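Long-range contact in glyoxalase III (glutathione-independent) (Candida albicans, PDB 4LRU), which converts methylglyoxal to D-lactate in a single glutathione-independent step, detoxifying methylglyoxal that the cell itself produces: residues N15-V29 / F55-L67. Sequence-based numbering, arbitrary orientation. Where two conformers were deposited one is given.
Sequences NETFYSDGKKTGVFV and FGWDDHSVVPDFL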
ATOM      1  N   ASN A  15       0.329  -0.163 -14.860  1.00 18.65           N
ATOM      2  CA  ASN A  15      -1.045   0.089 -15.309  1.00 19.66           C
ATOM      3  C   ASN A  15      -1.224  -0.529 -16.691  1.00 21.73           C
ATOM      4  O   ASN A  15      -0.903   0.093 -17.702  1.00 23.18           O
ATOM      5  CB  ASN A  15      -1.273   1.612 -15.302  1.00 21.14           C
ATOM      6  CG  ASN A  15      -2.616   2.045 -15.865  1.00 22.70           C
ATOM      7  OD1 ASN A  15      -2.693   3.046 -16.582  1.00 24.55           O
ATOM      8  ND2 ASN A  15      -3.679   1.346 -15.500  1.00 22.32           N
ATOM      9  N   GLU A  16      -1.664  -1.787 -16.712  1.00 20.99           N
ATOM     10  CA  GLU A  16      -1.760  -2.568 -17.939  1.00 22.76           C
ATOM     11  C   GLU A  16      -3.002  -3.441 -17.854  1.00 23.28           C
ATOM     12  O   GLU A  16      -3.440  -3.812 -16.755  1.00 22.91           O
ATOM     13  CB  GLU A  16      -0.563  -3.510 -18.079  1.00 22.59           C
ATOM     14  CG  GLU A  16       0.815  -2.872 -18.103  1.00 24.66           C
ATOM     15  CD  GLU A  16       1.079  -2.053 -19.344  1.00 24.21           C
ATOM     16  OE1 GLU A  16       1.998  -1.204 -19.285  1.00 23.62           O
ATOM     17  OE2 GLU A  16       0.374  -2.233 -20.359  1.00 26.08           O
ATOM     18  N   THR A  17      -3.518  -3.818 -19.015  0.50 24.74           N
ATOM     19  CA  THR A  17      -4.495  -4.901 -19.127  0.50 25.79           C
ATOM     20  C   THR A  17      -4.011  -6.151 -18.399  0.50 26.80           C
ATOM     21  O   THR A  17      -2.884  -6.603 -18.598  0.50 25.90           O
ATOM     22  CB  THR A  17      -4.815  -5.241 -20.599  0.50 29.58           C
ATOM     23  OG1 THR A  17      -3.620  -5.640 -21.286  0.50 31.26           O
ATOM     24  CG2 THR A  17      -5.422  -4.037 -21.298  0.50 29.44           C
ATOM     25  N   PHE A  18      -4.880  -6.705 -17.557  1.00 26.75           N
ATOM     26  CA  PHE A  18      -4.476  -7.668 -16.534  1.00 25.43           C
ATOM     27  C   PHE A  18      -5.547  -8.741 -16.326  1.00 29.60           C
ATOM     28  O   PHE A  18      -5.254  -9.941 -16.320  1.00 31.01           O
ATOM     29  CB  PHE A  18      -4.214  -6.929 -15.218  1.00 25.86           C
ATOM     30  CG  PHE A  18      -3.889  -7.827 -14.063  1.00 24.96           C
ATOM     31  CD1 PHE A  18      -2.662  -8.462 -13.982  1.00 27.00           C
ATOM     32  CD2 PHE A  18      -4.800  -8.008 -13.034  1.00 24.65           C
ATOM     33  CE1 PHE A  18      -2.352  -9.267 -12.895  1.00 26.77           C
ATOM     34  CE2 PHE A  18      -4.498  -8.801 -11.954  1.00 22.98           C
ATOM     35  CZ  PHE A  18      -3.274  -9.442 -11.884  1.00 25.91           C
ATOM     36  N   TYR A  19      -6.790  -8.306 -16.158  1.00 28.51           N
ATOM     37  CA  TYR A  19      -7.890  -9.231 -15.856  1.00 30.58           C
ATOM     38  C   TYR A  19      -8.353  -9.991 -17.105  1.00 31.64           C
ATOM     39  O   TYR A  19      -8.188  -9.518 -18.232  1.00 32.55           O
ATOM     40  CB  TYR A  19      -9.070  -8.451 -15.277  1.00 31.18           C
ATOM     41  CG  TYR A  19      -8.743  -7.768 -13.969  1.00 29.13           C
ATOM     42  CD1 TYR A  19      -8.597  -8.506 -12.799  1.00 28.42           C
ATOM     43  CD2 TYR A  19      -8.529  -6.395 -13.908  1.00 28.42           C
ATOM     44  CE1 TYR A  19      -8.303  -7.897 -11.601  1.00 26.99           C
ATOM     45  CE2 TYR A  19      -8.219  -5.778 -12.713  1.00 25.62           C
ATOM     46  CZ  TYR A  19      -8.104  -6.526 -11.564  1.00 26.70           C
ATOM     47  OH  TYR A  19      -7.796  -5.922 -10.360  1.00 25.21           O
ATOM     48  N   SER A  20      -8.984 -11.145 -16.887  1.00 34.17           N
ATOM     49  CA  SER A  20      -9.571 -11.928 -17.975  1.00 37.31           C
ATOM     50  C   SER A  20     -10.583 -11.154 -18.814  1.00 35.90           C
ATOM     51  O   SER A  20     -10.769 -11.449 -19.995  1.00 40.81           O
ATOM     52  CB  SER A  20     -10.243 -13.183 -17.407  1.00 37.82           C
ATOM     53  OG  SER A  20      -9.284 -14.002 -16.759  1.00 41.43           O
ATOM     54  N   ASP A  21     -11.255 -10.179 -18.211  1.00 38.93           N
ATOM     55  CA  ASP A  21     -12.261  -9.385 -18.931  1.00 39.62           C
ATOM     56  C   ASP A  21     -11.617  -8.269 -19.760  1.00 37.41           C
ATOM     57  O   ASP A  21     -12.310  -7.460 -20.385  1.00 37.97           O
ATOM     58  CB  ASP A  21     -13.277  -8.792 -17.946  1.00 40.58           C
ATOM     59  CG  ASP A  21     -12.657  -7.767 -17.024  1.00 44.15           C
ATOM     60  OD1 ASP A  21     -11.450  -7.486 -17.182  1.00 38.90           O
ATOM     61  OD2 ASP A  21     -13.370  -7.239 -16.143  1.00 43.77           O
ATOM     62  N   GLY A  22     -10.286  -8.206 -19.736  1.00 37.58           N
ATOM     63  CA  GLY A  22      -9.547  -7.260 -20.562  1.00 34.53           C
ATOM     64  C   GLY A  22      -9.311  -5.921 -19.888  1.00 32.69           C
ATOM     65  O   GLY A  22      -8.692  -5.037 -20.472  1.00 33.80           O
ATOM     66  N   LYS A  23      -9.801  -5.766 -18.661  1.00 32.36           N
ATOM     67  CA  LYS A  23      -9.645  -4.503 -17.940  1.00 30.59           C
ATOM     68  C   LYS A  23      -8.234  -4.365 -17.376  1.00 28.74           C
ATOM     69  O   LYS A  23      -7.534  -5.359 -17.164  1.00 27.29           O
ATOM     70  CB  LYS A  23     -10.638  -4.408 -16.776  1.00 33.36           C
ATOM     71  CG  LYS A  23     -12.099  -4.396 -17.174  1.00 37.91           C
ATOM     72  CD  LYS A  23     -12.425  -3.263 -18.121  1.00 38.78           C
ATOM     73  CE  LYS A  23     -13.904  -3.274 -18.479  1.00 43.89           C
ATOM     74  NZ  LYS A  23     -14.289  -2.022 -19.180  1.00 49.05           N
ATOM     75  N   LYS A  24      -7.848  -3.129 -17.068  1.00 24.54           N
ATOM     76  CA  LYS A  24      -6.528  -2.854 -16.512  1.00 24.11           C
ATOM     77  C   LYS A  24      -6.476  -2.943 -14.994  1.00 23.97           C
ATOM     78  O   LYS A  24      -7.447  -2.606 -14.308  1.00 23.31           O
ATOM     79  CB  LYS A  24      -6.071  -1.467 -16.935  1.00 24.17           C
ATOM     80  CG  LYS A  24      -5.927  -1.323 -18.434  1.00 24.40           C
ATOM     81  CD  LYS A  24      -5.243  -0.007 -18.786  1.00 26.01           C
ATOM     82  CE  LYS A  24      -5.022   0.128 -20.279  1.00 28.95           C
ATOM     83  NZ  LYS A  24      -4.275   1.383 -20.558  1.00 31.32           N
ATOM     84  N   THR A  25      -5.328  -3.365 -14.463  1.00 21.02           N
ATOM     85  CA  THR A  25      -5.002  -3.071 -13.084  1.00 20.14           C
ATOM     86  C   THR A  25      -4.183  -1.794 -12.978  1.00 21.60           C
ATOM     87  O   THR A  25      -3.849  -1.156 -13.994  1.00 19.48           O
ATOM     88  CB  THR A  25      -4.294  -4.250 -12.378  1.00 19.15           C
ATOM     89  OG1 THR A  25      -4.313  -4.039 -10.955  1.00 20.27           O
ATOM     90  CG2 THR A  25      -2.856  -4.397 -12.831  1.00 20.48           C
ATOM     91  N   GLY A  26      -3.877  -1.439 -11.739  1.00 19.27           N
ATOM     92  CA  GLY A  26      -3.269  -0.169 -11.376  1.00 19.86           C
ATOM     93  C   GLY A  26      -3.585   0.092  -9.926  1.00 18.39           C
ATOM     94  O   GLY A  26      -3.656  -0.846  -9.136  1.00 18.93           O
ATOM     95  N   VAL A  27      -3.765   1.358  -9.574  1.00 18.31           N
ATOM     96  CA  VAL A  27      -4.009   1.769  -8.187  1.00 16.36           C
ATOM     97  C   VAL A  27      -5.484   1.544  -7.849  1.00 16.83           C
ATOM     98  O   VAL A  27      -6.362   1.997  -8.568  1.00 18.39           O
ATOM     99  CB  VAL A  27      -3.660   3.251  -8.010  1.00 19.61           C
ATOM    100  CG1 VAL A  27      -3.990   3.735  -6.593  1.00 19.54           C
ATOM    101  CG2 VAL A  27      -2.193   3.486  -8.352  1.00 18.73           C
ATOM    102  N   PHE A  28      -5.740   0.830  -6.754  1.00 17.13           N
ATOM    103  CA  PHE A  28      -7.111   0.612  -6.299  1.00 18.84           C
ATOM    104  C   PHE A  28      -7.567   1.838  -5.541  1.00 18.74           C
ATOM    105  O   PHE A  28      -7.053   2.117  -4.469  1.00 18.13           O
ATOM    106  CB  PHE A  28      -7.193  -0.614  -5.396  1.00 17.81           C
ATOM    107  CG  PHE A  28      -8.558  -1.223  -5.355  1.00 19.14           C
ATOM    108  CD1 PHE A  28      -9.545  -0.694  -4.544  1.00 21.26           C
ATOM    109  CD2 PHE A  28      -8.881  -2.305  -6.171  1.00 23.24           C
ATOM    110  CE1 PHE A  28     -10.822  -1.224  -4.550  1.00 22.29           C
ATOM    111  CE2 PHE A  28     -10.153  -2.844  -6.174  1.00 23.85           C
ATOM    112  CZ  PHE A  28     -11.124  -2.308  -5.356  1.00 22.80           C
ATOM    113  N   VAL A  29      -8.494   2.595  -6.116  1.00 18.96           N
ATOM    114  CA  VAL A  29      -8.735   3.985  -5.700  1.00 19.04           C
ATOM    115  C   VAL A  29      -8.787   4.149  -4.183  1.00 18.58           C
ATOM    116  O   VAL A  29      -8.046   4.941  -3.632  1.00 17.79           O
ATOM    117  CB  VAL A  29     -10.008   4.558  -6.319  1.00 22.15           C
ATOM    118  CG1 VAL A  29     -10.296   5.948  -5.768  1.00 20.10           C
ATOM    119  CG2 VAL A  29      -9.870   4.635  -7.835  1.00 21.16           C
ATOM    120  N   PHE A  55       1.076   6.738 -12.910  1.00 21.64           N
ATOM    121  CA  PHE A  55       0.170   5.714 -12.411  1.00 20.86           C
ATOM    122  C   PHE A  55      -1.108   5.728 -13.242  1.00 20.24           C
ATOM    123  O   PHE A  55      -1.380   6.671 -14.001  1.00 21.39           O
ATOM    124  CB  PHE A  55      -0.170   5.951 -10.933  1.00 19.36           C
ATOM    125  CG  PHE A  55      -1.197   7.016 -10.729  1.00 21.30           C
ATOM    126  CD1 PHE A  55      -0.824   8.344 -10.721  1.00 24.78           C
ATOM    127  CD2 PHE A  55      -2.531   6.690 -10.566  1.00 22.93           C
ATOM    128  CE1 PHE A  55      -1.775   9.345 -10.581  1.00 25.94           C
ATOM    129  CE2 PHE A  55      -3.482   7.683 -10.398  1.00 24.33           C
ATOM    130  CZ  PHE A  55      -3.101   9.011 -10.415  1.00 24.76           C
ATOM    131  N   GLY A  56      -1.899   4.668 -13.092  1.00 20.06           N
ATOM    132  CA  GLY A  56      -3.282   4.663 -13.556  1.00 21.58           C
ATOM    133  C   GLY A  56      -4.156   3.885 -12.597  1.00 19.52           C
ATOM    134  O   GLY A  56      -3.653   3.158 -11.741  1.00 18.55           O
ATOM    135  N   TRP A  57      -5.465   4.099 -12.690  1.00 21.11           N
ATOM    136  CA  TRP A  57      -6.387   3.443 -11.774  1.00 20.19           C
ATOM    137  C   TRP A  57      -6.637   2.009 -12.200  1.00 19.51           C
ATOM    138  O   TRP A  57      -6.717   1.707 -13.389  1.00 21.68           O
ATOM    139  CB  TRP A  57      -7.729   4.184 -11.717  1.00 21.21           C
ATOM    140  CG  TRP A  57      -7.642   5.610 -11.304  1.00 22.57           C
ATOM    141  CD1 TRP A  57      -8.032   6.687 -12.029  1.00 24.49           C
ATOM    142  CD2 TRP A  57      -7.150   6.119 -10.060  1.00 21.44           C
ATOM    143  NE1 TRP A  57      -7.804   7.847 -11.324  1.00 25.13           N
ATOM    144  CE2 TRP A  57      -7.255   7.524 -10.114  1.00 23.55           C
ATOM    145  CE3 TRP A  57      -6.602   5.528  -8.919  1.00 20.52           C
ATOM    146  CZ2 TRP A  57      -6.863   8.344  -9.055  1.00 22.62           C
ATOM    147  CZ3 TRP A  57      -6.214   6.345  -7.869  1.00 21.36           C
ATOM    148  CH2 TRP A  57      -6.351   7.740  -7.945  1.00 21.96           C
ATOM    149  N   ASP A  58      -6.820   1.138 -11.217  1.00 19.96           N
ATOM    150  CA  ASP A  58      -7.350  -0.195 -11.478  1.00 19.01           C
ATOM    151  C   ASP A  58      -8.813  -0.056 -11.918  1.00 21.97           C
ATOM    152  O   ASP A  58      -9.610   0.552 -11.216  1.00 21.17           O
ATOM    153  CB  ASP A  58      -7.221  -1.073 -10.235  1.00 21.20           C
ATOM    154  CG  ASP A  58      -7.708  -2.493 -10.468  1.00 21.32           C
ATOM    155  OD1 ASP A  58      -8.898  -2.652 -10.792  1.00 22.15           O
ATOM    156  OD2 ASP A  58      -6.907  -3.448 -10.276  1.00 22.39           O
ATOM    157  N   ASP A  59      -9.158  -0.555 -13.100  1.00 20.35           N
ATOM    158  CA  ASP A  59     -10.496  -0.329 -13.678  1.00 21.73           C
ATOM    159  C   ASP A  59     -11.599  -0.928 -12.788  1.00 21.91           C
ATOM    160  O   ASP A  59     -12.730  -0.429 -12.751  1.00 22.94           O
ATOM    161  CB  ASP A  59     -10.611  -0.954 -15.084  1.00 25.99           C
ATOM    162  CG  ASP A  59      -9.820  -0.203 -16.159  1.00 27.70           C
ATOM    163  OD1 ASP A  59      -9.552   1.008 -16.004  1.00 30.96           O
ATOM    164  OD2 ASP A  59      -9.491  -0.835 -17.192  1.00 28.91           O
ATOM    165  N   HIS A  60     -11.282  -2.006 -12.085  1.00 23.43           N
ATOM    166  CA  HIS A  60     -12.267  -2.637 -11.211  1.00 23.54           C
ATOM    167  C   HIS A  60     -12.565  -1.788  -9.964  1.00 23.22           C
ATOM    168  O   HIS A  60     -13.624  -1.950  -9.341  1.00 25.34           O
ATOM    169  CB  HIS A  60     -11.825  -4.053 -10.842  1.00 24.89           C
ATOM    170  CG  HIS A  60     -11.981  -5.032 -11.966  1.00 27.12           C
ATOM    171  ND1 HIS A  60     -11.581  -6.350 -11.871  1.00 33.47           N
ATOM    172  CD2 HIS A  60     -12.407  -4.859 -13.234  1.00 29.64           C
ATOM    173  CE1 HIS A  60     -11.816  -6.958 -13.018  1.00 30.72           C
ATOM    174  NE2 HIS A  60     -12.319  -6.078 -13.863  1.00 34.35           N
ATOM    175  N   SER A  61     -11.689  -0.835  -9.661  1.00 20.30           N
ATOM    176  CA  SER A  61     -11.805  -0.037  -8.428  1.00 20.63           C
ATOM    177  C   SER A  61     -12.603   1.259  -8.602  1.00 21.27           C
ATOM    178  O   SER A  61     -12.920   1.929  -7.616  1.00 22.29           O
ATOM    179  CB  SER A  61     -10.430   0.276  -7.863  1.00 19.08           C
ATOM    180  OG  SER A  61      -9.784   1.299  -8.595  1.00 19.56           O
ATOM    181  N   VAL A  62     -12.914   1.627  -9.841  1.00 23.79           N
ATOM    182  CA  VAL A  62     -13.656   2.867 -10.117  1.00 23.61           C
ATOM    183  C   VAL A  62     -15.173   2.672 -10.286  1.00 25.77           C
ATOM    184  O   VAL A  62     -15.922   3.637 -10.476  1.00 27.27           O
ATOM    185  CB  VAL A  62     -13.058   3.618 -11.327  1.00 24.33           C
ATOM    186  CG1 VAL A  62     -11.560   3.813 -11.132  1.00 26.12           C
ATOM    187  CG2 VAL A  62     -13.340   2.875 -12.626  1.00 25.52           C
ATOM    188  N   VAL A  63     -15.628   1.427 -10.242  1.00 23.64           N
ATOM    189  CA  VAL A  63     -17.039   1.121 -10.426  1.00 26.96           C
ATOM    190  C   VAL A  63     -17.863   1.597  -9.229  1.00 26.54           C
ATOM    191  O   VAL A  63     -17.334   1.739  -8.121  1.00 25.00           O
ATOM    192  CB  VAL A  63     -17.285  -0.385 -10.625  1.00 28.22           C
ATOM    193  CG1 VAL A  63     -16.544  -0.903 -11.853  1.00 30.47           C
ATOM    194  CG2 VAL A  63     -16.905  -1.170  -9.388  1.00 28.93           C
ATOM    195  N   PRO A  64     -19.162   1.811  -9.449  1.00 28.77           N
ATOM    196  CA  PRO A  64     -20.029   2.339  -8.399  1.00 30.07           C
ATOM    197  C   PRO A  64     -19.948   1.568  -7.085  1.00 30.79           C
ATOM    198  O   PRO A  64     -19.980   2.178  -6.013  1.00 30.39           O
ATOM    199  CB  PRO A  64     -21.423   2.222  -9.011  1.00 32.57           C
ATOM    200  CG  PRO A  64     -21.193   2.366 -10.483  1.00 33.68           C
ATOM    201  CD  PRO A  64     -19.858   1.720 -10.748  1.00 30.42           C
ATOM    202  N   ASP A  65     -19.825   0.245  -7.151  1.00 29.44           N
ATOM    203  CA  ASP A  65     -19.757  -0.570  -5.934  1.00 31.36           C
ATOM    204  C   ASP A  65     -18.563  -0.233  -5.033  1.00 31.49           C
ATOM    205  O   ASP A  65     -18.626  -0.421  -3.816  1.00 32.20           O
ATOM    206  CB  ASP A  65     -19.693  -2.057  -6.295  1.00 35.65           C
ATOM    207  CG  ASP A  65     -21.051  -2.634  -6.710  1.00 39.35           C
ATOM    208  OD1 ASP A  65     -22.061  -1.901  -6.757  1.00 40.74           O
ATOM    209  OD2 ASP A  65     -21.096  -3.849  -6.996  1.00 49.86           O
ATOM    210  N   PHE A  66     -17.460   0.221  -5.622  1.00 25.72           N
ATOM    211  CA  PHE A  66     -16.238   0.454  -4.872  1.00 26.14           C
ATOM    212  C   PHE A  66     -15.917   1.939  -4.727  1.00 24.48           C
ATOM    213  O   PHE A  66     -14.999   2.299  -3.983  1.00 27.38           O
ATOM    214  CB  PHE A  66     -15.045  -0.245  -5.539  1.00 27.90           C
ATOM    215  CG  PHE A  66     -14.969  -1.715  -5.251  1.00 31.59           C
ATOM    216  CD1 PHE A  66     -14.646  -2.165  -3.981  1.00 35.90           C
ATOM    217  CD2 PHE A  66     -15.201  -2.645  -6.253  1.00 36.42           C
ATOM    218  CE1 PHE A  66     -14.589  -3.522  -3.707  1.00 44.53           C
ATOM    219  CE2 PHE A  66     -15.154  -4.000  -5.986  1.00 37.98           C
ATOM    220  CZ  PHE A  66     -14.843  -4.440  -4.713  1.00 43.41           C
ATOM    221  N   LEU A  67     -16.620   2.771  -5.487  1.00 22.55           N
ATOM    222  CA  LEU A  67     -16.363   4.206  -5.486  1.00 23.11           C
ATOM    223  C   LEU A  67     -17.676   4.961  -5.509  1.00 23.92           C
ATOM    224  O   LEU A  67     -18.315   5.112  -6.550  1.00 23.87           O
ATOM    225  CB  LEU A  67     -15.479   4.600  -6.683  1.00 22.47           C
ATOM    226  CG  LEU A  67     -15.073   6.070  -6.753  1.00 23.75           C
ATOM    227  CD1 LEU A  67     -14.336   6.505  -5.496  1.00 23.72           C
ATOM    228  CD2 LEU A  67     -14.199   6.297  -7.981  1.00 23.89           C
TER
HETATM  229  O   HOH W   1      -6.359   2.486 -15.880  1.00 26.91           O
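Tyr19 and His60 stack face to face, ring centroids 3.8 Å apart and planes 23° from parallel. They join two loops of the DJ-1/PfpI fold, one leading from strand 6-10 to helix 29-42, the other from strand 45-50 to helix 69-76. Phe18 covers the opposite face of Tyr19. The His60 ring is also held at its edge, where NE2 donates to Asp21 OD2 at 2.8 Å. That carboxylate stands nearly perpendicular to the imidazole, and its OD1 closes an Asx turn on Lys23 N.

Asp58 takes two hydroxyls on one oxygen. Tyr19 OH reaches the syn lone pair of Asp58 OD2 at 2.6 Å, and Thr25 OG1 comes to the anti side of the same oxygen at 2.7 Å, tilted out of the carboxylate plane. OD1 accepts from His60 N in a second Asx turn, so both carboxylate oxygens are engaged.

Val27 and Trp57 form a single beta bridge. Val29 CG2 packs against Trp57 CE3 at 3.6 Å, and Phe55 covers one face of the indole.

The side chain of Phe28 lies about 6 Å from that of Cys139, inferred to be an active-site residue. The edge of Phe28 points at the face of Phe66, planes at 85°. Ser61 CB sits over the centre of the Phe28 ring, 3.3 Å from its centroid. Ser61 OG lies between its backbone N and carbonyl carbon (chi1 76°), where it donates to Asp58 O and accepts from Val29 N at 3.1 Å.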